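Local coordinates for protein fimbrium subunit Fim1C (Bacteroides vulgatus, PDB 4QB7) that probably forms part of the tip of fimbriae, the surface filaments through which the bacterium adheres and builds biofilms, at residues I138-I148 / V160-L168. Sequence-based numbering, arbitrary orientation.
Sequences IDLVTDCHTAI and VQFKFSHVL. With SO4 (sulfate ion), chain N; SO4 (sulfate ion), chain M.
D143 reaches across to K163, its carboxylate standing in for a backbone carbonyl where the regular antiparallel pairing of strands 141-143 and 159-178 lapses. OD2 of D143 accepts the amide N of K163 at 2.9 Å, the donor lying well above the carboxylate plane. Trans about its first torsion (chi1 -174°), the D143 side chain leaves OD1 facing back to H145, whose backbone N closes an Asx turn on it and whose ND1 also points at it, at a distance too short to trust at this resolution. The ND1 contact probably helps to orient the H145 ring, and CB of K163 lies over one of its faces, 4.0 Å from the ring centroid. Water 2 joins NE2 of H145 to the carbonyl O of Q161. An alanine in place of D143 would probably leave the K163 and H145 amides without their acceptor and the imidazole freer to turn.

Next along, T142 and S165 form a hydrogen-bonded pair, with S165 N to T142 O at 2.8 Å. ND1 of H166 donates to the syn lone pair of D139 OD1 (2.7 Å), ring and carboxylate nearly coplanar; W347 stacks on that imidazole. CG2 of V141 leans on F164 CD1 at 3.7 Å. T142 OG1, hydrogen-bonded to Y208, meets V167 CG1 at 3.3 Å.

Strand 90-97 pairs with the other edge of 141-143, an inner strand of a mixed sheet. Beyond the T142-S165 pair, the join is carried at one end by a carboxylate taking a backbone N-H, at the other by a His-carboxylate bond beside a weak V167 N to L140 O bond.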
loop_
_atom_site.group_PDB
_atom_site.type_symbol
_atom_site.label_atom_id
_atom_site.label_comp_id
_atom_site.label_asym_id
_atom_site.label_seq_id
_atom_site.Cartn_x
_atom_site.Cartn_y
_atom_site.Cartn_z
ATOM N N ILE A 138 3.056 1.046 5.975
ATOM C CA ILE A 138 3.044 2.397 5.454
ATOM C C ILE A 138 2.348 2.441 4.092
ATOM O O ILE A 138 2.627 1.617 3.222
ATOM C CB ILE A 138 4.517 2.884 5.374
ATOM C CG1 ILE A 138 5.240 2.881 6.758
ATOM C CG2 ILE A 138 4.669 4.197 4.612
ATOM C CD1 ILE A 138 4.570 3.605 7.903
ATOM N N ASP A 139 1.437 3.410 3.912
ATOM C CA ASP A 139 0.785 3.662 2.622
ATOM C C ASP A 139 1.638 4.749 1.952
ATOM O O ASP A 139 1.381 5.946 2.128
ATOM C CB ASP A 139 -0.691 4.059 2.817
ATOM C CG ASP A 139 -1.446 4.467 1.563
ATOM O OD1 ASP A 139 -0.953 4.169 0.445
ATOM O OD2 ASP A 139 -2.542 5.092 1.699
ATOM N N LEU A 140 2.728 4.315 1.268
ATOM C CA LEU A 140 3.690 5.189 0.610
ATOM C C LEU A 140 3.063 5.856 -0.593
ATOM O O LEU A 140 2.627 5.178 -1.526
ATOM C CB LEU A 140 4.965 4.418 0.201
ATOM C CG LEU A 140 6.070 5.237 -0.504
ATOM C CD1 LEU A 140 6.734 6.221 0.446
ATOM C CD2 LEU A 140 7.079 4.332 -1.182
ATOM N N VAL A 141 3.030 7.197 -0.568
ATOM C CA VAL A 141 2.486 7.996 -1.658
ATOM C C VAL A 141 3.598 8.858 -2.222
ATOM O O VAL A 141 4.511 9.261 -1.498
ATOM C CB VAL A 141 1.220 8.830 -1.286
ATOM C CG1 VAL A 141 0.063 7.947 -0.874
ATOM C CG2 VAL A 141 1.501 9.879 -0.230
ATOM N N THR A 142 3.567 9.105 -3.523
ATOM C CA THR A 142 4.584 9.963 -4.130
ATOM C C THR A 142 3.949 10.895 -5.117
ATOM O O THR A 142 2.820 10.685 -5.559
ATOM C CB THR A 142 5.722 9.196 -4.825
ATOM O OG1 THR A 142 5.240 8.713 -6.088
ATOM C CG2 THR A 142 6.313 8.096 -3.969
ATOM N N ASP A 143 4.710 11.903 -5.487
ATOM C CA ASP A 143 4.325 12.872 -6.471
ATOM C C ASP A 143 5.511 13.159 -7.383
ATOM O O ASP A 143 6.512 13.710 -6.939
ATOM C CB ASP A 143 3.814 14.151 -5.801
ATOM C CG ASP A 143 3.271 15.156 -6.788
ATOM O OD1 ASP A 143 3.383 14.908 -8.009
ATOM O OD2 ASP A 143 2.770 16.201 -6.347
ATOM N N CYS A 144 5.383 12.765 -8.652
ATOM C CA CYS A 144 6.358 13.029 -9.700
ATOM C C CYS A 144 5.625 13.422 -11.006
ATOM O O CYS A 144 6.134 13.191 -12.104
ATOM C CB CYS A 144 7.318 11.859 -9.894
ATOM S SG CYS A 144 6.531 10.304 -10.377
ATOM N N HIS A 145 4.448 14.092 -10.871
ATOM C CA HIS A 145 3.682 14.546 -12.031
ATOM C C HIS A 145 4.365 15.811 -12.622
ATOM O O HIS A 145 5.060 16.554 -11.910
ATOM C CB HIS A 145 2.155 14.689 -11.751
ATOM C CG HIS A 145 1.679 15.900 -11.003
ATOM N ND1 HIS A 145 1.997 16.108 -9.666
ATOM C CD2 HIS A 145 0.786 16.847 -11.380
ATOM C CE1 HIS A 145 1.357 17.207 -9.298
ATOM N NE2 HIS A 145 0.600 17.680 -10.288
ATOM N N THR A 146 4.252 15.958 -13.958
ATOM C CA THR A 146 4.925 16.973 -14.771
ATOM C C THR A 146 4.451 18.393 -14.455
ATOM O O THR A 146 5.219 19.331 -14.636
ATOM C CB THR A 146 4.792 16.639 -16.270
ATOM O OG1 THR A 146 3.429 16.752 -16.668
ATOM C CG2 THR A 146 5.282 15.227 -16.601
ATOM N N ALA A 147 3.224 18.555 -13.946
ATOM C CA ALA A 147 2.677 19.865 -13.606
ATOM C C ALA A 147 3.389 20.514 -12.391
ATOM O O ALA A 147 3.107 21.666 -12.104
ATOM C CB ALA A 147 1.187 19.762 -13.357
ATOM N N ILE A 148 4.319 19.816 -11.707
ATOM C CA ILE A 148 5.085 20.438 -10.622
ATOM C C ILE A 148 6.577 20.505 -11.029
ATOM O O ILE A 148 7.432 20.809 -10.202
ATOM C CB ILE A 148 4.858 19.858 -9.213
ATOM C CG1 ILE A 148 5.189 18.349 -9.111
ATOM C CG2 ILE A 148 3.449 20.196 -8.739
ATOM C CD1 ILE A 148 5.470 17.867 -7.688
ATOM N N VAL A 160 2.692 25.626 -5.380
ATOM C CA VAL A 160 3.013 24.299 -5.876
ATOM C C VAL A 160 1.891 23.385 -5.409
ATOM O O VAL A 160 1.705 23.210 -4.204
ATOM C CB VAL A 160 4.433 23.798 -5.456
ATOM C CG1 VAL A 160 4.776 22.501 -6.158
ATOM C CG2 VAL A 160 5.494 24.853 -5.759
ATOM N N GLN A 161 1.094 22.861 -6.347
ATOM C CA GLN A 161 0.021 21.954 -5.964
ATOM C C GLN A 161 0.466 20.505 -6.142
ATOM O O GLN A 161 0.622 20.034 -7.274
ATOM C CB GLN A 161 -1.273 22.205 -6.742
ATOM C CG GLN A 161 -2.405 21.350 -6.159
ATOM C CD GLN A 161 -3.641 21.250 -6.998
ATOM O OE1 GLN A 161 -3.592 20.991 -8.206
ATOM N NE2 GLN A 161 -4.786 21.355 -6.344
ATOM N N PHE A 162 0.624 19.791 -5.020
ATOM C CA PHE A 162 1.008 18.398 -5.028
ATOM C C PHE A 162 -0.234 17.543 -5.177
ATOM O O PHE A 162 -1.305 17.907 -4.708
ATOM C CB PHE A 162 1.802 18.039 -3.764
ATOM C CG PHE A 162 3.080 18.830 -3.607
ATOM C CD1 PHE A 162 4.248 18.434 -4.254
ATOM C CD2 PHE A 162 3.114 19.982 -2.819
ATOM C CE1 PHE A 162 5.421 19.189 -4.140
ATOM C CE2 PHE A 162 4.289 20.737 -2.701
ATOM C CZ PHE A 162 5.434 20.340 -3.367
ATOM N N LYS A 163 -0.083 16.427 -5.871
ATOM C CA LYS A 163 -1.091 15.430 -6.212
ATOM C C LYS A 163 -0.415 14.107 -5.934
ATOM O O LYS A 163 0.489 13.725 -6.668
ATOM C CB LYS A 163 -1.447 15.612 -7.702
ATOM C CG LYS A 163 -2.880 15.377 -8.144
ATOM C CD LYS A 163 -3.174 16.468 -9.180
ATOM C CE LYS A 163 -4.261 16.172 -10.186
ATOM N NZ LYS A 163 -4.648 17.418 -10.924
ATOM N N PHE A 164 -0.739 13.478 -4.802
ATOM C CA PHE A 164 -0.102 12.244 -4.374
ATOM C C PHE A 164 -0.762 11.005 -4.953
ATOM O O PHE A 164 -1.990 10.904 -4.974
ATOM C CB PHE A 164 -0.104 12.167 -2.850
ATOM C CG PHE A 164 0.862 13.151 -2.240
ATOM C CD1 PHE A 164 2.235 12.914 -2.273
ATOM C CD2 PHE A 164 0.402 14.302 -1.610
ATOM C CE1 PHE A 164 3.129 13.822 -1.705
ATOM C CE2 PHE A 164 1.302 15.224 -1.064
ATOM C CZ PHE A 164 2.658 14.971 -1.101
ATOM N N SER A 165 0.062 10.054 -5.419
ATOM C CA SER A 165 -0.426 8.781 -5.958
ATOM C C SER A 165 0.041 7.642 -5.090
ATOM O O SER A 165 1.136 7.713 -4.542
ATOM C CB SER A 165 0.073 8.584 -7.385
ATOM O OG SER A 165 -0.747 9.270 -8.312
ATOM N N HIS A 166 -0.780 6.594 -4.955
ATOM C CA HIS A 166 -0.433 5.387 -4.181
ATOM C C HIS A 166 0.432 4.490 -5.061
ATOM O O HIS A 166 -0.013 4.039 -6.131
ATOM C CB HIS A 166 -1.689 4.677 -3.694
ATOM C CG HIS A 166 -2.530 5.516 -2.773
ATOM N ND1 HIS A 166 -2.283 5.571 -1.411
ATOM C CD2 HIS A 166 -3.604 6.285 -3.046
ATOM C CE1 HIS A 166 -3.207 6.369 -0.905
ATOM N NE2 HIS A 166 -4.024 6.824 -1.849
ATOM N N VAL A 167 1.710 4.329 -4.675
ATOM C CA VAL A 167 2.696 3.615 -5.492
ATOM C C VAL A 167 2.832 2.133 -5.098
ATOM O O VAL A 167 3.575 1.392 -5.745
ATOM C CB VAL A 167 4.053 4.342 -5.486
ATOM C CG1 VAL A 167 3.896 5.750 -6.055
ATOM C CG2 VAL A 167 4.678 4.375 -4.090
ATOM N N LEU A 168 2.104 1.699 -4.065
ATOM C CA LEU A 168 2.105 0.307 -3.599
ATOM C C LEU A 168 0.853 -0.424 -4.130
ATOM O O LEU A 168 0.098 0.140 -4.932
ATOM C CB LEU A 168 2.106 0.280 -2.043
ATOM C CG LEU A 168 3.268 0.903 -1.305
ATOM C CD1 LEU A 168 3.065 0.797 0.171
ATOM C CD2 LEU A 168 4.578 0.250 -1.682
HETATM S S SO4 N . 1.383 13.961 -15.389
HETATM O O1 SO4 N . 0.443 13.099 -14.662
HETATM O O2 SO4 N . 2.739 13.481 -15.121
HETATM O O3 SO4 N . 1.141 13.849 -16.828
HETATM O O4 SO4 N . 1.182 15.381 -14.968
HETATM S S SO4 M . -8.319 21.734 -7.930
HETATM O O1 SO4 M . -9.771 21.865 -8.089
HETATM O O2 SO4 M . -7.720 21.192 -9.159
HETATM O O3 SO4 M . -7.736 23.047 -7.651
HETATM O O4 SO4 M . -8.056 20.836 -6.805
HETATM O O HOH W 1 0.730 3.241 -1.742
HETATM O O HOH W 2 -0.607 20.466 -9.767
#